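Local coordinates for insecticidal crystal protein Cry7Cal (Bacillus thuringiensis, PDB 5ZI1) that acts as an insecticidal toxin against locusts, probably by binding receptors in its insect host, at residues Asp460-Ile471 with Met512-Ile522. Numbering follows the deposited sequence.
Sequences DNKLYPDKITQI and MRLSFSEPQKI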
ATOM      1  N   ASP A 460      -4.376  -7.867  15.087  1.00 50.67           N
ATOM      2  CA  ASP A 460      -5.344  -8.719  15.768  0.51 51.54           C
ATOM      3  C   ASP A 460      -6.328  -9.435  14.854  1.00 55.12           C
ATOM      4  O   ASP A 460      -6.943 -10.410  15.303  1.00 57.06           O
ATOM      5  CB  ASP A 460      -6.158  -7.907  16.781  0.51 53.16           C
ATOM      6  CG  ASP A 460      -5.343  -7.481  17.966  0.51 51.55           C
ATOM      7  OD1 ASP A 460      -5.581  -6.365  18.467  0.51 54.37           O
ATOM      8  OD2 ASP A 460      -4.462  -8.259  18.385  0.51 50.24           O
ATOM      9  N   ASN A 461      -6.491  -9.021  13.598  1.00 54.49           N
ATOM     10  CA  ASN A 461      -7.602  -9.508  12.768  1.00 47.00           C
ATOM     11  C   ASN A 461      -8.931  -9.343  13.506  1.00 48.97           C
ATOM     12  O   ASN A 461      -9.794 -10.221  13.504  1.00 52.21           O
ATOM     13  CB  ASN A 461      -7.399 -10.953  12.315  1.00 44.95           C
ATOM     14  CG  ASN A 461      -6.380 -11.060  11.211  1.00 48.02           C
ATOM     15  OD1 ASN A 461      -6.033 -10.048  10.594  1.00 48.05           O
ATOM     16  ND2 ASN A 461      -5.880 -12.270  10.957  1.00 43.92           N
ATOM     17  N   LYS A 462      -9.094  -8.181  14.123  1.00 48.80           N
ATOM     18  CA  LYS A 462     -10.309  -7.869  14.857  1.00 53.04           C
ATOM     19  C   LYS A 462     -11.512  -7.800  13.922  1.00 54.62           C
ATOM     20  O   LYS A 462     -11.443  -7.195  12.847  1.00 54.84           O
ATOM     21  CB  LYS A 462     -10.136  -6.545  15.599  1.00 51.91           C
ATOM     22  CG  LYS A 462     -11.339  -6.128  16.427  1.00 59.42           C
ATOM     23  CD  LYS A 462     -11.079  -4.853  17.222  1.00 60.77           C
ATOM     24  CE  LYS A 462     -12.289  -4.506  18.078  1.00 65.67           C
ATOM     25  NZ  LYS A 462     -12.298  -3.078  18.492  1.00 71.65           N
ATOM     26  N   LEU A 463     -12.617  -8.428  14.329  1.00 54.28           N
ATOM     27  CA  LEU A 463     -13.901  -8.205  13.681  1.00 53.06           C
ATOM     28  C   LEU A 463     -14.553  -6.997  14.328  1.00 57.71           C
ATOM     29  O   LEU A 463     -14.558  -6.871  15.559  1.00 54.45           O
ATOM     30  CB  LEU A 463     -14.823  -9.412  13.803  1.00 54.75           C
ATOM     31  CG  LEU A 463     -14.351 -10.696  13.134  1.00 58.07           C
ATOM     32  CD1 LEU A 463     -15.485 -11.700  13.121  1.00 54.29           C
ATOM     33  CD2 LEU A 463     -13.815 -10.431  11.731  1.00 51.12           C
ATOM     34  N   TYR A 464     -15.078  -6.098  13.504  1.00 54.83           N
ATOM     35  CA  TYR A 464     -15.768  -4.937  14.032  1.00 55.67           C
ATOM     36  C   TYR A 464     -17.261  -5.166  13.887  1.00 61.37           C
ATOM     37  O   TYR A 464     -17.774  -5.171  12.754  1.00 63.54           O
ATOM     38  CB  TYR A 464     -15.342  -3.657  13.312  1.00 54.48           C
ATOM     39  CG  TYR A 464     -13.853  -3.392  13.399  1.00 54.81           C
ATOM     40  CD1 TYR A 464     -12.989  -3.939  12.469  1.00 53.13           C
ATOM     41  CD2 TYR A 464     -13.308  -2.619  14.433  1.00 57.30           C
ATOM     42  CE1 TYR A 464     -11.627  -3.727  12.540  1.00 55.46           C
ATOM     43  CE2 TYR A 464     -11.928  -2.399  14.517  1.00 53.27           C
ATOM     44  CZ  TYR A 464     -11.099  -2.961  13.564  1.00 55.91           C
ATOM     45  OH  TYR A 464      -9.742  -2.777  13.591  1.00 59.12           O
ATOM     46  N   PRO A 465     -17.989  -5.399  14.973  1.00 67.66           N
ATOM     47  CA  PRO A 465     -19.439  -5.228  14.911  1.00 72.48           C
ATOM     48  C   PRO A 465     -19.736  -3.789  14.514  1.00 71.23           C
ATOM     49  O   PRO A 465     -18.933  -2.879  14.759  1.00 78.36           O
ATOM     50  CB  PRO A 465     -19.899  -5.544  16.340  1.00 71.77           C
ATOM     51  CG  PRO A 465     -18.689  -5.287  17.185  1.00 70.10           C
ATOM     52  CD  PRO A 465     -17.513  -5.659  16.345  1.00 66.23           C
ATOM     53  N   ASP A 466     -20.878  -3.596  13.863  1.00 66.09           N
ATOM     54  CA  ASP A 466     -21.325  -2.310  13.331  1.00 70.28           C
ATOM     55  C   ASP A 466     -20.502  -1.825  12.148  1.00 64.31           C
ATOM     56  O   ASP A 466     -20.683  -0.674  11.710  1.00 56.94           O
ATOM     57  CB  ASP A 466     -21.330  -1.212  14.397  1.00 65.21           C
ATOM     58  CG  ASP A 466     -22.056  -1.622  15.651  1.00 76.53           C
ATOM     59  OD1 ASP A 466     -22.536  -2.779  15.741  1.00 75.81           O
ATOM     60  OD2 ASP A 466     -22.165  -0.767  16.552  1.00 81.50           O
ATOM     61  N   LYS A 467     -19.597  -2.650  11.625  1.00 62.19           N
ATOM     62  CA  LYS A 467     -18.745  -2.261  10.510  1.00 56.40           C
ATOM     63  C   LYS A 467     -18.528  -3.460   9.604  1.00 53.57           C
ATOM     64  O   LYS A 467     -18.579  -4.616  10.043  1.00 57.31           O
ATOM     65  CB  LYS A 467     -17.378  -1.732  10.982  1.00 53.92           C
ATOM     66  CG  LYS A 467     -17.447  -0.445  11.784  1.00 56.93           C
ATOM     67  CD  LYS A 467     -16.071   0.048  12.161  1.00 55.66           C
ATOM     68  CE  LYS A 467     -16.015   1.562  12.127  1.00 67.34           C
ATOM     69  NZ  LYS A 467     -15.810   2.185  13.468  1.00 72.72           N
ATOM     70  N   ILE A 468     -18.275  -3.180   8.332  1.00 49.29           N
ATOM     71  CA  ILE A 468     -17.762  -4.218   7.453  1.00 50.95           C
ATOM     72  C   ILE A 468     -16.264  -4.323   7.704  1.00 51.80           C
ATOM     73  O   ILE A 468     -15.530  -3.338   7.578  1.00 47.51           O
ATOM     74  CB  ILE A 468     -18.064  -3.914   5.983  1.00 51.22           C
ATOM     75  CG1 ILE A 468     -19.573  -4.041   5.711  1.00 53.66           C
ATOM     76  CG2 ILE A 468     -17.284  -4.863   5.126  1.00 45.03           C
ATOM     77  CD1 ILE A 468     -20.050  -3.257   4.473  1.00 51.12           C
ATOM     78  N   THR A 469     -15.813  -5.502   8.093  1.00 49.32           N
ATOM     79  CA  THR A 469     -14.405  -5.729   8.349  1.00 50.06           C
ATOM     80  C   THR A 469     -13.829  -6.415   7.127  1.00 50.33           C
ATOM     81  O   THR A 469     -14.245  -7.526   6.778  1.00 48.57           O
ATOM     82  CB  THR A 469     -14.187  -6.565   9.612  1.00 50.49           C
ATOM     83  OG1 THR A 469     -14.978  -6.015  10.672  1.00 46.88           O
ATOM     84  CG2 THR A 469     -12.715  -6.495  10.018  1.00 46.75           C
ATOM     85  N   GLN A 470     -12.900  -5.745   6.459  1.00 48.37           N
ATOM     86  CA  GLN A 470     -12.326  -6.274   5.231  1.00 47.24           C
ATOM     87  C   GLN A 470     -10.913  -6.718   5.578  1.00 47.73           C
ATOM     88  O   GLN A 470     -10.045  -5.888   5.877  1.00 44.61           O
ATOM     89  CB  GLN A 470     -12.367  -5.247   4.101  1.00 40.72           C
ATOM     90  CG  GLN A 470     -11.844  -5.763   2.760  1.00 46.25           C
ATOM     91  CD  GLN A 470     -11.651  -4.648   1.742  1.00 49.35           C
ATOM     92  OE1 GLN A 470     -10.730  -3.850   1.863  1.00 47.56           O
ATOM     93  NE2 GLN A 470     -12.532  -4.581   0.744  1.00 45.97           N
ATOM     94  N   ILE A 471     -10.701  -8.025   5.552  1.00 43.39           N
ATOM     95  CA  ILE A 471      -9.470  -8.655   5.989  1.00 45.90           C
ATOM     96  C   ILE A 471      -8.852  -9.321   4.768  1.00 51.03           C
ATOM     97  O   ILE A 471      -9.483 -10.189   4.156  1.00 47.12           O
ATOM     98  CB  ILE A 471      -9.707  -9.692   7.097  1.00 44.11           C
ATOM     99  CG1 ILE A 471     -10.427  -9.062   8.290  1.00 45.27           C
ATOM    100  CG2 ILE A 471      -8.381 -10.307   7.510  1.00 48.14           C
ATOM    101  CD1 ILE A 471     -10.581 -10.022   9.483  1.00 48.68           C
ATOM    102  N   MET A 512      -6.851 -18.820   9.309  1.00 56.48           N
ATOM    103  CA  MET A 512      -6.805 -17.447   9.773  1.00 50.39           C
ATOM    104  C   MET A 512      -7.382 -17.421  11.178  1.00 54.28           C
ATOM    105  O   MET A 512      -8.354 -18.132  11.456  1.00 53.59           O
ATOM    106  CB  MET A 512      -7.601 -16.562   8.812  1.00 52.31           C
ATOM    107  CG  MET A 512      -7.709 -15.111   9.180  1.00 54.45           C
ATOM    108  SD  MET A 512      -8.698 -14.249   7.919  1.00 56.53           S
ATOM    109  CE  MET A 512      -7.541 -14.128   6.555  1.00 50.03           C
ATOM    110  N   ARG A 513      -6.765 -16.640  12.069  1.00 51.32           N
ATOM    111  CA  ARG A 513      -7.284 -16.451  13.420  1.00 53.85           C
ATOM    112  C   ARG A 513      -7.949 -15.089  13.513  1.00 51.15           C
ATOM    113  O   ARG A 513      -7.394 -14.093  13.048  1.00 48.06           O
ATOM    114  CB  ARG A 513      -6.190 -16.566  14.487  1.00 51.64           C
ATOM    115  CG  ARG A 513      -5.578 -17.947  14.597  1.00 55.79           C
ATOM    116  CD  ARG A 513      -4.992 -18.243  15.998  1.00 60.19           C
ATOM    117  NE  ARG A 513      -4.708 -19.671  16.106  1.00 56.58           N
ATOM    118  CZ  ARG A 513      -3.554 -20.231  15.763  1.00 59.93           C
ATOM    119  NH1 ARG A 513      -2.554 -19.474  15.328  1.00 59.54           N
ATOM    120  NH2 ARG A 513      -3.389 -21.545  15.872  1.00 61.64           N
ATOM    121  N   LEU A 514      -9.125 -15.047  14.123  1.00 50.58           N
ATOM    122  CA  LEU A 514      -9.878 -13.812  14.263  1.00 55.61           C
ATOM    123  C   LEU A 514      -9.966 -13.437  15.736  1.00 55.46           C
ATOM    124  O   LEU A 514      -9.836 -14.286  16.615  1.00 61.23           O
ATOM    125  CB  LEU A 514     -11.289 -13.946  13.658  1.00 51.92           C
ATOM    126  CG  LEU A 514     -11.482 -14.241  12.162  1.00 55.89           C
ATOM    127  CD1 LEU A 514     -10.762 -13.236  11.252  1.00 48.61           C
ATOM    128  CD2 LEU A 514     -11.031 -15.639  11.826  1.00 57.17           C
ATOM    129  N   SER A 515     -10.174 -12.145  15.998  1.00 54.01           N
ATOM    130  CA  SER A 515     -10.303 -11.611  17.348  1.00 58.10           C
ATOM    131  C   SER A 515     -11.667 -10.959  17.467  1.00 62.91           C
ATOM    132  O   SER A 515     -11.988 -10.060  16.686  1.00 60.74           O
ATOM    133  CB  SER A 515      -9.217 -10.575  17.674  1.00 58.08           C
ATOM    134  OG  SER A 515      -7.924 -11.142  17.689  1.00 55.78           O
ATOM    135  N   PHE A 516     -12.449 -11.393  18.453  1.00 65.76           N
ATOM    136  CA  PHE A 516     -13.699 -10.730  18.790  1.00 71.28           C
ATOM    137  C   PHE A 516     -13.956 -10.923  20.278  1.00 73.36           C
ATOM    138  O   PHE A 516     -13.421 -11.845  20.899  1.00 72.08           O
ATOM    139  CB  PHE A 516     -14.868 -11.265  17.948  1.00 66.66           C
ATOM    140  CG  PHE A 516     -14.785 -12.735  17.669  1.00 60.20           C
ATOM    141  CD1 PHE A 516     -15.314 -13.654  18.560  1.00 65.69           C
ATOM    142  CD2 PHE A 516     -14.181 -13.195  16.514  1.00 59.55           C
ATOM    143  CE1 PHE A 516     -15.243 -15.016  18.300  1.00 66.65           C
ATOM    144  CE2 PHE A 516     -14.093 -14.552  16.242  1.00 59.80           C
ATOM    145  CZ  PHE A 516     -14.628 -15.468  17.136  1.00 68.13           C
ATOM    146  N   SER A 517     -14.768 -10.027  20.850  1.00 76.23           N
ATOM    147  CA  SER A 517     -15.139 -10.133  22.264  1.00 81.81           C
ATOM    148  C   SER A 517     -16.282 -11.129  22.433  1.00 86.45           C
ATOM    149  O   SER A 517     -16.103 -12.220  22.983  1.00 84.89           O
ATOM    150  CB  SER A 517     -15.541  -8.758  22.819  1.00 82.55           C
ATOM    151  OG  SER A 517     -14.496  -7.804  22.705  1.00 81.59           O
ATOM    152  N   GLU A 518     -17.460 -10.762  21.949  1.00 86.12           N
ATOM    153  CA  GLU A 518     -18.681 -11.547  21.983  1.00 88.56           C
ATOM    154  C   GLU A 518     -18.806 -12.404  20.728  1.00 88.44           C
ATOM    155  O   GLU A 518     -18.120 -12.166  19.728  1.00 82.51           O
ATOM    156  CB  GLU A 518     -19.894 -10.614  22.103  1.00 90.63           C
ATOM    157  CG  GLU A 518     -19.662  -9.419  22.996  1.00 98.19           C
ATOM    158  CD  GLU A 518     -20.438  -9.519  24.299  1.00112.60           C
ATOM    159  OE1 GLU A 518     -20.158  -8.734  25.228  1.00112.53           O
ATOM    160  OE2 GLU A 518     -21.343 -10.375  24.415  1.00110.84           O
ATOM    161  N   PRO A 519     -19.639 -13.448  20.764  1.00 86.67           N
ATOM    162  CA  PRO A 519     -20.028 -14.131  19.525  1.00 82.43           C
ATOM    163  C   PRO A 519     -20.535 -13.141  18.487  1.00 80.25           C
ATOM    164  O   PRO A 519     -21.223 -12.169  18.809  1.00 75.81           O
ATOM    165  CB  PRO A 519     -21.131 -15.083  19.988  1.00 86.82           C
ATOM    166  CG  PRO A 519     -20.709 -15.444  21.374  1.00 87.90           C
ATOM    167  CD  PRO A 519     -20.111 -14.178  21.955  1.00 86.23           C
ATOM    168  N   GLN A 520     -20.183 -13.407  17.231  1.00 77.24           N
ATOM    169  CA  GLN A 520     -20.421 -12.502  16.120  1.00 76.98           C
ATOM    170  C   GLN A 520     -21.358 -13.150  15.110  1.00 76.35           C
ATOM    171  O   GLN A 520     -21.106 -14.271  14.650  1.00 79.32           O
ATOM    172  CB  GLN A 520     -19.097 -12.119  15.449  1.00 77.23           C
ATOM    173  CG  GLN A 520     -18.211 -11.239  16.298  1.00 70.41           C
ATOM    174  CD  GLN A 520     -18.701  -9.803  16.354  1.00 77.57           C
ATOM    175  OE1 GLN A 520     -19.897  -9.544  16.522  1.00 82.53           O
ATOM    176  NE2 GLN A 520     -17.777  -8.854  16.203  1.00 71.99           N
ATOM    177  N   LYS A 521     -22.443 -12.449  14.783  1.00 72.18           N
ATOM    178  CA  LYS A 521     -23.400 -12.900  13.779  1.00 73.21           C
ATOM    179  C   LYS A 521     -22.994 -12.283  12.443  1.00 71.26           C
ATOM    180  O   LYS A 521     -23.137 -11.070  12.242  1.00 68.42           O
ATOM    181  CB  LYS A 521     -24.823 -12.506  14.182  1.00 71.23           C
ATOM    182  N   ILE A 522     -22.497 -13.118  11.528  1.00 68.60           N
ATOM    183  CA  ILE A 522     -21.748 -12.656  10.366  1.00 65.34           C
ATOM    184  C   ILE A 522     -22.368 -13.150   9.056  1.00 64.96           C
ATOM    185  O   ILE A 522     -23.075 -14.157   9.000  1.00 67.42           O
ATOM    186  CB  ILE A 522     -20.272 -13.101  10.427  1.00 63.56           C
ATOM    187  CG1 ILE A 522     -20.207 -14.640  10.598  1.00 61.97           C
ATOM    188  CG2 ILE A 522     -19.494 -12.296  11.516  1.00 65.51           C
ATOM    189  CD1 ILE A 522     -18.803 -15.245  10.473  1.00 59.89           C
TER
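With CG beside its backbone N (chi1 -75°), Asn-461 brings its amide up to the backbone carbonyl of Arg-513, and Ser-515, its OG likewise swung beside its own N (chi1 -65°), reaches back to Asp-460. The contact illustrates how a beta-sandwich, here the third, C-terminal domain of the three-domain Cry toxin fragment, joins its connections: Met-512 to Ile-522 passes from one sheet to the other, and the loop entering strand 468-472 runs beside it. A single parallel bridge pairs Lys-462 with Ser-515, through Ser-515 N to Asn-461 O (3.2 Å) and Leu-463 N to Ser-515 O (2.9 Å). Side chains extend this pairing. Ser-515 OG donates to Asp-460 O at 2.7 Å, while Asn-461 ND2 donates a hydrogen bond to Arg-513 O (3.2 Å), which lies in its amide plane; Lys-475 binds the other end of that amide, at OD1. Inward, Leu-463, Ile-471 and Leu-514 all meet Phe-597 of strand 589-599. Leu-514 CD1 lies 3.7 Å from Ile-471 CD1, whose CG2 branch packs on the thioether of Met-512. At the outer end, Gln-520 crosses Pro-465 at about a right angle. Leu-463 runs alongside Phe-516, and Leu-463 CD1 meets Phe-516 CD2 obliquely at 3.9 Å.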